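Local coordinates for protein alanine racemase (Enterococcus faecalis, PDB 3E6E) that belongs to the alanine racemase family, pairing an alpha/beta barrel domain with a C-terminal domain rich in beta strands, in an assembly of two chains, at residues Q27-G32 / N219-G224; Q23-R28 / A208-H213; Q80-I85 / P199-V204; D69-L74 / Y100-T105. The protein carries 1 engineered substitution. All blocks are in the same frame, centred on the assembly; numbering follows the deposited sequence.

Interaction 1. Residues Q27-G32 / N219-G224; sequences QRLPEG and NMIRYG. With DCS (D-[3-hydroxy-2-methyl-5-phosphonooxymethyl-pyridin-4-ylmethyl]-N,O-cycloserylamide), chain D.
L29 and I221 reach toward each other tip to tip, L29 CD2 stopping 4.2 Å from I221 CD1. That single methyl-to-methyl meeting is the closely packed part of the contact: L29, the first residue past the end of helix 15-28, turns its side chain in toward strand 220-223. I221 has CG1 set between its backbone N and carbonyl carbon (chi1 75°), which carries CD1 out to meet it. At the other end the join is loose. G32, an exposed residue, merely brings its carbonyl O to 4.0 Å from N219 CB, and the amide of N219 leads away from it, OD1 bonding V202 N. No hydrogen bond links the two segments.

Polar bonds to the ligand come from the far end of 219-224. R222 bends its chain at chi2 and chi3 and presents the edge of its guanidinium to the pyridine nitrogen of DCS. NE donates to DCS N1 over 3.0 Å with an N-H...N angle of 137°, while NH2 adds a weak bond to the same N1. NH1 is held by T168 O, which limits rotation of the group. Two residues on, G224 N makes a weak bond of 3.2 Å to DCS O1P. Strand 220-223 packs against L29 on its outer side, and R222, with G224 just past the strand, reaches the DCS pocket, at the C-terminal end of the last strand in an alanine racemase barrel.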
# COMPACT_ATOMS: atom_id res chain seq x y z
N GLN A 27 -6.09 -30.72 12.03
CA GLN A 27 -6.46 -32.13 12.04
C GLN A 27 -5.40 -32.96 11.35
O GLN A 27 -5.25 -34.15 11.62
CB GLN A 27 -7.79 -32.33 11.31
CG GLN A 27 -9.00 -31.92 12.13
CD GLN A 27 -10.28 -31.94 11.32
OE1 GLN A 27 -10.55 -32.90 10.58
NE2 GLN A 27 -11.09 -30.89 11.46
N ARG A 28 -4.67 -32.31 10.46
CA ARG A 28 -3.63 -32.93 9.68
C ARG A 28 -2.38 -32.95 10.55
O ARG A 28 -1.43 -33.68 10.29
CB ARG A 28 -3.41 -32.09 8.43
CG ARG A 28 -2.66 -32.76 7.31
CD ARG A 28 -2.78 -31.94 6.02
NE ARG A 28 -2.02 -32.54 4.93
CZ ARG A 28 -2.22 -33.76 4.45
NH1 ARG A 28 -3.17 -34.53 4.98
NH2 ARG A 28 -1.48 -34.23 3.46
N LEU A 29 -2.41 -32.12 11.59
CA LEU A 29 -1.30 -31.96 12.51
C LEU A 29 -1.15 -33.09 13.53
O LEU A 29 -2.14 -33.70 13.96
CB LEU A 29 -1.43 -30.61 13.22
CG LEU A 29 -0.19 -29.73 13.30
CD1 LEU A 29 0.51 -29.68 11.94
CD2 LEU A 29 -0.59 -28.33 13.77
N PRO A 30 0.10 -33.39 13.94
CA PRO A 30 0.46 -34.44 14.90
C PRO A 30 -0.37 -34.44 16.18
O PRO A 30 -0.20 -35.31 17.03
CB PRO A 30 1.93 -34.17 15.18
CG PRO A 30 2.42 -33.68 13.84
CD PRO A 30 1.31 -32.72 13.44
N GLU A 31 -1.27 -33.47 16.30
CA GLU A 31 -2.13 -33.36 17.47
C GLU A 31 -1.36 -33.33 18.79
O GLU A 31 -1.96 -33.34 19.88
CB GLU A 31 -2.85 -34.68 17.74
CG GLU A 31 -4.18 -34.51 18.46
CD GLU A 31 -5.13 -33.58 17.71
OE1 GLU A 31 -4.78 -32.40 17.49
OE2 GLU A 31 -6.24 -34.04 17.34
N GLY A 32 -0.04 -33.29 18.69
CA GLY A 32 0.78 -33.22 19.88
C GLY A 32 1.48 -31.91 19.50
O GLY A 32 2.62 -31.66 19.89
N ASN A 219 6.84 -28.71 18.05
CA ASN A 219 5.56 -28.93 18.73
C ASN A 219 4.57 -27.77 18.53
O ASN A 219 3.53 -27.69 19.18
CB ASN A 219 5.79 -29.18 20.23
CG ASN A 219 6.34 -27.97 20.95
OD1 ASN A 219 5.93 -26.84 20.69
ND2 ASN A 219 7.25 -28.21 21.88
N MET A 220 4.92 -26.88 17.61
CA MET A 220 4.09 -25.73 17.27
C MET A 220 4.52 -25.16 15.92
O MET A 220 5.71 -25.04 15.64
CB MET A 220 4.19 -24.63 18.32
CG MET A 220 3.30 -23.42 18.01
SD MET A 220 4.19 -21.84 17.90
CE MET A 220 4.54 -21.80 16.24
N ILE A 221 3.55 -24.81 15.09
CA ILE A 221 3.89 -24.24 13.79
C ILE A 221 3.31 -22.85 13.69
O ILE A 221 2.27 -22.55 14.30
CB ILE A 221 3.36 -25.08 12.62
CG1 ILE A 221 1.86 -24.88 12.47
CG2 ILE A 221 3.70 -26.56 12.84
CD1 ILE A 221 1.30 -25.58 11.27
N ARG A 222 4.00 -21.99 12.95
CA ARG A 222 3.56 -20.62 12.73
C ARG A 222 2.85 -20.50 11.38
O ARG A 222 3.42 -20.02 10.41
CB ARG A 222 4.77 -19.69 12.79
CG ARG A 222 5.25 -19.36 14.20
CD ARG A 222 6.70 -19.74 14.36
NE ARG A 222 7.45 -19.46 13.15
CZ ARG A 222 8.71 -19.83 12.95
NH1 ARG A 222 9.36 -20.50 13.89
NH2 ARG A 222 9.31 -19.56 11.80
N TYR A 223 1.59 -20.92 11.33
CA TYR A 223 0.80 -20.91 10.10
C TYR A 223 0.41 -19.51 9.60
O TYR A 223 -0.35 -18.79 10.26
CB TYR A 223 -0.47 -21.74 10.31
CG TYR A 223 -0.86 -22.57 9.11
CD1 TYR A 223 -2.19 -22.90 8.88
CD2 TYR A 223 0.10 -23.07 8.22
CE1 TYR A 223 -2.56 -23.69 7.80
CE2 TYR A 223 -0.27 -23.87 7.15
CZ TYR A 223 -1.60 -24.17 6.94
OH TYR A 223 -1.98 -24.97 5.89
N GLY A 224 0.91 -19.14 8.42
CA GLY A 224 0.59 -17.84 7.86
C GLY A 224 -0.32 -17.82 6.64
O GLY A 224 -1.54 -18.00 6.74
N1 DCS D . 7.44 -17.28 11.13
C2 DCS D . 8.29 -16.14 10.93
C2A DCS D . 9.50 -15.92 11.81
C3 DCS D . 7.96 -15.26 9.90
O3 DCS D . 8.71 -14.16 9.65
C4 DCS D . 6.79 -15.53 9.09
C4A DCS D . 6.43 -14.58 7.96
C5 DCS D . 5.98 -16.72 9.37
C6 DCS D . 6.33 -17.55 10.38
C5A DCS D . 4.75 -17.09 8.58
O4P DCS D . 5.15 -17.43 7.25
P DCS D . 4.17 -17.89 6.08
O1P DCS D . 3.53 -19.11 6.53
O2P DCS D . 3.20 -16.82 5.84
O3P DCS D . 4.98 -18.14 4.90
N DCS D . 7.57 -14.48 6.97
CA DCS D . 7.48 -13.66 5.84
C DCS D . 8.11 -12.39 5.68
O DCS D . 8.88 -11.75 6.61
ND DCS D . 7.83 -11.93 4.48
OG DCS D . 7.03 -12.85 3.84
CB DCS D . 6.82 -13.89 4.67

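Interaction 2. Residues Q23-R28 / A208-H213; sequences QKECQR and ATALWH
E25 meets A210 through its carboxylate: OE1 stands 3.6 Å from the methyl CB of A210, and OE2 approaches L211 CD2 more loosely at 4.5 Å. These are van der Waals contacts, and no hydrogen bond crosses between the two helices. With CG anti to the backbone N (chi1 174°), the glutamate chain starts out toward helix 207-212, and the bend at chi2 (61°) leaves OE1 toward A210 and OE2 toward L211. All three residues are buried, so a charged carboxylate here would lie beside hydrocarbon, a setting that would tend to raise its pKa.

Both helices sit on the outside of the N-terminal alpha/beta barrel, where they share strand 220-223 as a floor: E25 and A210 both touch I221, and E25 and L211 both touch Y223. Helix 207-212 also begins at S207, whose N bonds DCS.

Hydrogen bonds fix each helix separately. W212 N donates to A208 O over 3.0 Å within the short helix, and Q27 N to Q23 O over 3.0 Å in the longer one. W212 NE1 reaches A238 O and L211 O takes a bond from S240 OG, tying the helix to a loop beyond strand 220-223.

The W212 indole is packed by neighbours in its own helix: L211 CB lies 3.9 Å above its plane, over the centre, while A208 CB sits at the edge, in plane.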
# COMPACT_ATOMS: atom_id res chain seq x y z
N GLN A 23 -8.59 -25.26 10.51
CA GLN A 23 -9.02 -26.55 11.02
C GLN A 23 -8.42 -27.69 10.21
O GLN A 23 -7.95 -28.67 10.78
CB GLN A 23 -10.54 -26.68 10.97
CG GLN A 23 -11.24 -26.30 12.25
CD GLN A 23 -12.57 -27.03 12.42
OE1 GLN A 23 -12.60 -28.24 12.67
NE2 GLN A 23 -13.67 -26.29 12.26
N LYS A 24 -8.44 -27.57 8.89
CA LYS A 24 -7.87 -28.62 8.05
C LYS A 24 -6.49 -28.99 8.57
O LYS A 24 -6.23 -30.14 8.90
CB LYS A 24 -7.74 -28.18 6.59
CG LYS A 24 -9.03 -27.96 5.82
CD LYS A 24 -9.86 -29.21 5.67
CE LYS A 24 -10.74 -29.13 4.42
NZ LYS A 24 -11.45 -27.81 4.26
N GLU A 25 -5.62 -27.99 8.64
CA GLU A 25 -4.25 -28.19 9.10
C GLU A 25 -4.18 -28.76 10.53
O GLU A 25 -3.41 -29.68 10.79
CB GLU A 25 -3.47 -26.87 8.99
CG GLU A 25 -2.07 -26.91 9.57
CD GLU A 25 -1.14 -27.93 8.90
OE1 GLU A 25 -0.07 -28.21 9.48
OE2 GLU A 25 -1.48 -28.43 7.80
N CYS A 26 -4.99 -28.23 11.44
CA CYS A 26 -4.98 -28.70 12.82
C CYS A 26 -5.27 -30.20 12.94
O CYS A 26 -4.77 -30.86 13.85
CB CYS A 26 -6.01 -27.93 13.65
SG CYS A 26 -5.58 -26.22 13.99
N GLN A 27 -6.09 -30.72 12.03
CA GLN A 27 -6.46 -32.13 12.04
C GLN A 27 -5.40 -32.96 11.35
O GLN A 27 -5.25 -34.15 11.62
CB GLN A 27 -7.79 -32.33 11.31
CG GLN A 27 -9.00 -31.92 12.13
CD GLN A 27 -10.28 -31.94 11.32
OE1 GLN A 27 -10.55 -32.90 10.58
NE2 GLN A 27 -11.09 -30.89 11.46
N ARG A 28 -4.67 -32.31 10.46
CA ARG A 28 -3.63 -32.93 9.68
C ARG A 28 -2.38 -32.95 10.55
O ARG A 28 -1.43 -33.68 10.29
CB ARG A 28 -3.41 -32.09 8.43
CG ARG A 28 -2.66 -32.76 7.31
CD ARG A 28 -2.78 -31.94 6.02
NE ARG A 28 -2.02 -32.54 4.93
CZ ARG A 28 -2.22 -33.76 4.45
NH1 ARG A 28 -3.17 -34.53 4.98
NH2 ARG A 28 -1.48 -34.23 3.46
N ALA A 208 4.60 -23.16 4.36
CA ALA A 208 5.32 -24.05 3.47
C ALA A 208 5.80 -25.34 4.16
O ALA A 208 5.38 -26.43 3.78
CB ALA A 208 6.52 -23.32 2.86
N THR A 209 6.65 -25.21 5.19
CA THR A 209 7.20 -26.39 5.87
C THR A 209 6.11 -27.33 6.38
O THR A 209 6.23 -28.54 6.22
CB THR A 209 8.14 -26.03 7.08
OG1 THR A 209 7.39 -25.98 8.29
CG2 THR A 209 8.82 -24.68 6.87
N ALA A 210 5.05 -26.76 6.95
CA ALA A 210 3.94 -27.56 7.47
C ALA A 210 3.27 -28.39 6.40
O ALA A 210 2.94 -29.56 6.60
CB ALA A 210 2.92 -26.66 8.14
N LEU A 211 3.04 -27.78 5.24
CA LEU A 211 2.40 -28.49 4.15
C LEU A 211 3.28 -29.59 3.58
O LEU A 211 2.91 -30.77 3.60
CB LEU A 211 2.02 -27.50 3.06
CG LEU A 211 0.93 -26.48 3.46
CD1 LEU A 211 0.82 -25.42 2.40
CD2 LEU A 211 -0.40 -27.19 3.66
N TRP A 212 4.47 -29.22 3.11
CA TRP A 212 5.38 -30.18 2.47
C TRP A 212 6.47 -30.89 3.30
O TRP A 212 7.07 -31.85 2.82
CB TRP A 212 6.03 -29.49 1.27
CG TRP A 212 5.00 -28.98 0.30
CD1 TRP A 212 4.19 -29.73 -0.50
CD2 TRP A 212 4.63 -27.62 0.08
NE1 TRP A 212 3.32 -28.91 -1.21
CE2 TRP A 212 3.58 -27.61 -0.86
CE3 TRP A 212 5.08 -26.40 0.59
CZ2 TRP A 212 2.97 -26.44 -1.30
CZ3 TRP A 212 4.47 -25.22 0.15
CH2 TRP A 212 3.43 -25.25 -0.79
N HIS A 213 6.72 -30.44 4.52
CA HIS A 213 7.72 -31.07 5.38
C HIS A 213 7.10 -31.34 6.75
O HIS A 213 7.65 -30.97 7.78
CB HIS A 213 8.92 -30.13 5.56
CG HIS A 213 9.72 -29.92 4.31
ND1 HIS A 213 9.81 -28.70 3.68
CD2 HIS A 213 10.52 -30.76 3.62
CE1 HIS A 213 10.63 -28.79 2.66
NE2 HIS A 213 11.08 -30.03 2.60

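Interaction 3. Residues Q80-I85 / P199-V204; sequences QDPILI and PRYVHV
L84 and H203 face each other across the inside of the alpha/beta barrel, one from its third strand, 83-85, the other from its seventh, 201-203. The two strands are far apart in sheet order, and the nearest CA atoms, of L84 and Y201, are 11.2 Å apart, so inward-pointing side chains have to bridge the gap.

Two van der Waals contacts do so. L84 CG is anti to the backbone N (chi1 160°), which sends CD2 to within 4.1 Å of H203 CE1, the two side chains coming from opposite directions and the methyl approaching the imidazole obliquely. Nearer the start of the strands, P82 CG lies 4.3 Å from Y201 OH, so the far end of the tyrosine, rather than its ring face, meets the proline.

Ring contacts surround the aromatic groups on the 201-203 side. R200 CG covers one face of the Y201 ring from 4.0 Å above its plane, and F36 meets that ring edge-to-face. The imidazole of H203 lies against F167 with the two planes at about 20°.

Polar bonds hold H203 from both nitrogens: NE2 pairs with H130 ND1, and ND1 with R222 NH1. Together they fix how the ring is turned and make H203 a second-shell residue, behind the arginine that contacts DCS; its own side chain stays about 7 Å from the ligand. At one edge of the imidazole, in its plane, sits Y201 CB.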
# COMPACT_ATOMS: atom_id res chain seq x y z
N GLN A 80 -6.69 -13.19 24.74
CA GLN A 80 -6.01 -13.52 25.99
C GLN A 80 -4.98 -14.62 25.82
O GLN A 80 -4.33 -15.01 26.77
CB GLN A 80 -7.03 -13.95 27.04
CG GLN A 80 -8.09 -12.91 27.33
CD GLN A 80 -9.19 -13.44 28.23
OE1 GLN A 80 -10.36 -13.07 28.08
NE2 GLN A 80 -8.83 -14.32 29.16
N ASP A 81 -4.84 -15.11 24.60
CA ASP A 81 -3.88 -16.17 24.33
C ASP A 81 -2.49 -15.58 24.17
O ASP A 81 -2.31 -14.36 24.11
CB ASP A 81 -4.25 -16.92 23.04
CG ASP A 81 -5.75 -17.12 22.88
OD1 ASP A 81 -6.42 -16.16 22.44
OD2 ASP A 81 -6.23 -18.23 23.21
N PRO A 82 -1.47 -16.44 24.12
CA PRO A 82 -0.08 -15.99 23.96
C PRO A 82 0.09 -15.24 22.66
O PRO A 82 -0.41 -15.67 21.62
CB PRO A 82 0.70 -17.30 23.95
CG PRO A 82 -0.12 -18.18 24.84
CD PRO A 82 -1.52 -17.89 24.38
N ILE A 83 0.79 -14.11 22.73
CA ILE A 83 1.06 -13.28 21.56
C ILE A 83 2.56 -13.12 21.41
O ILE A 83 3.19 -12.40 22.18
CB ILE A 83 0.44 -11.87 21.70
CG1 ILE A 83 -1.08 -11.95 21.83
CG2 ILE A 83 0.83 -11.04 20.51
CD1 ILE A 83 -1.76 -10.60 22.03
N LEU A 84 3.14 -13.79 20.42
CA LEU A 84 4.58 -13.68 20.20
C LEU A 84 4.95 -12.67 19.12
O LEU A 84 4.40 -12.68 18.02
CB LEU A 84 5.16 -15.04 19.83
CG LEU A 84 6.51 -14.98 19.13
CD1 LEU A 84 7.54 -14.33 20.02
CD2 LEU A 84 6.93 -16.38 18.73
N ILE A 85 5.90 -11.80 19.44
CA ILE A 85 6.39 -10.81 18.51
C ILE A 85 7.59 -11.49 17.88
O ILE A 85 8.57 -11.81 18.57
CB ILE A 85 6.83 -9.53 19.24
CG1 ILE A 85 5.64 -8.94 20.00
CG2 ILE A 85 7.36 -8.51 18.23
CD1 ILE A 85 5.97 -7.65 20.73
N PRO A 199 12.13 -25.67 26.17
CA PRO A 199 11.01 -24.90 26.72
C PRO A 199 9.65 -25.39 26.26
O PRO A 199 9.54 -26.45 25.66
CB PRO A 199 11.31 -23.48 26.24
CG PRO A 199 12.25 -23.66 25.03
CD PRO A 199 12.54 -25.14 24.87
N ARG A 200 8.61 -24.62 26.56
CA ARG A 200 7.25 -24.99 26.19
C ARG A 200 7.08 -25.15 24.70
O ARG A 200 6.41 -26.07 24.24
CB ARG A 200 6.26 -23.95 26.68
CG ARG A 200 4.80 -24.38 26.61
CD ARG A 200 3.87 -23.27 27.09
NE ARG A 200 4.35 -22.62 28.31
CZ ARG A 200 3.71 -21.64 28.95
NH1 ARG A 200 2.54 -21.20 28.50
NH2 ARG A 200 4.26 -21.09 30.03
N TYR A 201 7.70 -24.25 23.94
CA TYR A 201 7.59 -24.26 22.48
C TYR A 201 8.89 -24.48 21.71
O TYR A 201 9.91 -23.85 21.99
CB TYR A 201 6.94 -22.95 22.01
CG TYR A 201 5.56 -22.72 22.55
CD1 TYR A 201 5.30 -21.68 23.43
CD2 TYR A 201 4.49 -23.52 22.15
CE1 TYR A 201 4.01 -21.43 23.91
CE2 TYR A 201 3.20 -23.29 22.61
CZ TYR A 201 2.96 -22.24 23.49
OH TYR A 201 1.67 -21.98 23.92
N VAL A 202 8.84 -25.37 20.73
CA VAL A 202 10.00 -25.65 19.91
C VAL A 202 9.43 -25.63 18.50
O VAL A 202 8.85 -26.62 18.03
CB VAL A 202 10.59 -27.02 20.27
CG1 VAL A 202 11.94 -27.22 19.57
CG2 VAL A 202 10.75 -27.11 21.78
N HIS A 203 9.57 -24.49 17.83
CA HIS A 203 9.01 -24.31 16.50
C HIS A 203 9.91 -23.85 15.38
O HIS A 203 10.77 -22.98 15.56
CB HIS A 203 7.81 -23.37 16.60
CG HIS A 203 8.05 -22.17 17.47
ND1 HIS A 203 8.43 -20.95 16.96
CD2 HIS A 203 7.90 -21.99 18.80
CE1 HIS A 203 8.51 -20.07 17.94
NE2 HIS A 203 8.19 -20.67 19.07
N VAL A 204 9.69 -24.42 14.20
CA VAL A 204 10.47 -24.11 13.02
C VAL A 204 9.58 -24.01 11.78
O VAL A 204 9.94 -23.36 10.81
CB VAL A 204 11.51 -25.23 12.75
CG1 VAL A 204 12.26 -25.56 14.02
CG2 VAL A 204 10.81 -26.47 12.22

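Interaction 4. Residues D69-L74 / Y100-T105; sequences DEAIEL and YDLSVT
In the outer helical layer of the alpha/beta barrel, I72 of helix 68-76 lies on the ring of Y100, just where helix 94-99 gives way to the next strand. The contact is a CH-pi one: I72 CG1 sits 3.7 Å from the ring centroid, 9° off the normal. The two methyls of I72 spread over the same ring, CG2 reaching Y100 CE2 at 3.5 Å and CD1 reaching Y100 CE1 at 3.6 Å, so the isoleucine spans the phenol from one side to the other. With CG1 beside the backbone N (chi1 -67°) and CG2 beside the carbonyl carbon, both branches of I72 can bear on it.

Deeper in, A71 CB nestles against the fork of L102, 3.9 Å from CD1 and 4.0 Å from CD2; both residues are buried and also touch I83. R75 grips the turn from the same helix, NE bonding Y100 O and NH2 bonding D101 O. Away from Y100, E70 OE1 forms a salt bridge with R365 of the second subunit. D101, at positive phi, is the C-prime residue of the Schellman motif that ends helix 94-99 and leads into strand 103-106 of the barrel's repeated beta-alpha order.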
# COMPACT_ATOMS: atom_id res chain seq x y z
N ASP A 69 3.25 -2.93 18.35
CA ASP A 69 2.00 -2.23 18.08
C ASP A 69 0.92 -3.22 17.70
O ASP A 69 -0.18 -3.20 18.24
CB ASP A 69 2.18 -1.25 16.94
CG ASP A 69 3.27 -0.25 17.19
OD1 ASP A 69 3.01 0.78 17.83
OD2 ASP A 69 4.41 -0.52 16.74
N GLU A 70 1.24 -4.10 16.75
CA GLU A 70 0.29 -5.10 16.28
C GLU A 70 -0.16 -5.95 17.45
O GLU A 70 -1.33 -6.34 17.54
CB GLU A 70 0.93 -5.99 15.21
CG GLU A 70 1.41 -5.22 13.98
CD GLU A 70 2.16 -6.09 13.00
OE1 GLU A 70 2.57 -5.59 11.93
OE2 GLU A 70 2.33 -7.29 13.29
N ALA A 71 0.78 -6.21 18.36
CA ALA A 71 0.54 -7.01 19.56
C ALA A 71 -0.46 -6.33 20.50
O ALA A 71 -1.44 -6.94 20.92
CB ALA A 71 1.87 -7.25 20.30
N ILE A 72 -0.21 -5.07 20.82
CA ILE A 72 -1.11 -4.37 21.71
C ILE A 72 -2.53 -4.36 21.14
O ILE A 72 -3.50 -4.50 21.88
CB ILE A 72 -0.59 -2.93 21.99
CG1 ILE A 72 0.71 -3.04 22.80
CG2 ILE A 72 -1.62 -2.11 22.74
CD1 ILE A 72 1.34 -1.74 23.16
N GLU A 73 -2.66 -4.23 19.83
CA GLU A 73 -3.98 -4.24 19.23
C GLU A 73 -4.65 -5.53 19.65
O GLU A 73 -5.79 -5.52 20.13
CB GLU A 73 -3.90 -4.14 17.70
CG GLU A 73 -5.24 -4.41 17.00
CD GLU A 73 -5.26 -3.97 15.55
OE1 GLU A 73 -5.54 -2.78 15.29
OE2 GLU A 73 -5.01 -4.81 14.66
N LEU A 74 -3.95 -6.65 19.49
CA LEU A 74 -4.53 -7.94 19.87
C LEU A 74 -5.00 -7.98 21.32
O LEU A 74 -6.04 -8.57 21.64
CB LEU A 74 -3.54 -9.07 19.63
CG LEU A 74 -3.24 -9.35 18.16
CD1 LEU A 74 -2.31 -10.55 18.03
CD2 LEU A 74 -4.55 -9.62 17.43
N TYR A 100 1.47 -6.04 28.69
CA TYR A 100 0.56 -6.86 27.89
C TYR A 100 0.93 -8.34 27.85
O TYR A 100 0.45 -9.08 26.99
CB TYR A 100 0.49 -6.33 26.46
CG TYR A 100 -0.02 -4.91 26.34
CD1 TYR A 100 0.81 -3.82 26.57
CD2 TYR A 100 -1.37 -4.66 26.05
CE1 TYR A 100 0.32 -2.51 26.51
CE2 TYR A 100 -1.87 -3.36 25.99
CZ TYR A 100 -1.02 -2.29 26.23
OH TYR A 100 -1.54 -1.00 26.23
N ASP A 101 1.77 -8.77 28.79
CA ASP A 101 2.24 -10.16 28.87
C ASP A 101 2.47 -10.73 27.49
O ASP A 101 1.86 -11.72 27.10
CB ASP A 101 1.26 -11.06 29.63
CG ASP A 101 1.87 -12.42 29.97
OD1 ASP A 101 2.84 -12.47 30.77
OD2 ASP A 101 1.39 -13.45 29.44
N LEU A 102 3.36 -10.09 26.75
CA LEU A 102 3.65 -10.54 25.41
C LEU A 102 4.96 -11.30 25.36
O LEU A 102 5.87 -11.06 26.16
CB LEU A 102 3.75 -9.33 24.49
CG LEU A 102 2.55 -8.40 24.61
CD1 LEU A 102 2.92 -7.05 24.05
CD2 LEU A 102 1.36 -9.00 23.90
N SER A 103 5.05 -12.24 24.44
CA SER A 103 6.27 -12.99 24.27
C SER A 103 7.10 -12.23 23.24
O SER A 103 6.56 -11.70 22.27
CB SER A 103 5.96 -14.40 23.78
OG SER A 103 5.20 -15.09 24.75
N VAL A 104 8.41 -12.16 23.46
CA VAL A 104 9.30 -11.44 22.56
C VAL A 104 10.40 -12.32 22.00
O VAL A 104 10.81 -13.31 22.62
CB VAL A 104 9.99 -10.26 23.27
CG1 VAL A 104 8.94 -9.33 23.88
CG2 VAL A 104 10.94 -10.77 24.34
N THR A 105 10.89 -11.94 20.83
CA THR A 105 11.97 -12.67 20.20
C THR A 105 13.25 -12.02 20.66
O THR A 105 13.27 -10.83 20.94
CB THR A 105 11.86 -12.58 18.66
OG1 THR A 105 10.60 -13.14 18.24
CG2 THR A 105 13.00 -13.34 17.99

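All four contacts belong to the alpha/beta barrel. Interactions 1 and 2 form one cluster, their centres 6 Å apart, with I221 CD1 lying 3.5 Å from E25 OE1. The centres of interactions 1 and 3 are 12 Å apart, and the two join where N219 N lies 2.9 Å from V202 O, the seam between the last two strands that closes the barrel. The centre of interaction 4 is 12 Å from that of interaction 3, through neighbouring strands: I85 N is 2.9 Å from S103 O. DCS touches interaction 1 directly; the A210 side chain in interaction 2 stays about 8 Å from it, and interaction 4 has its centre 22 Å from that of interaction 1.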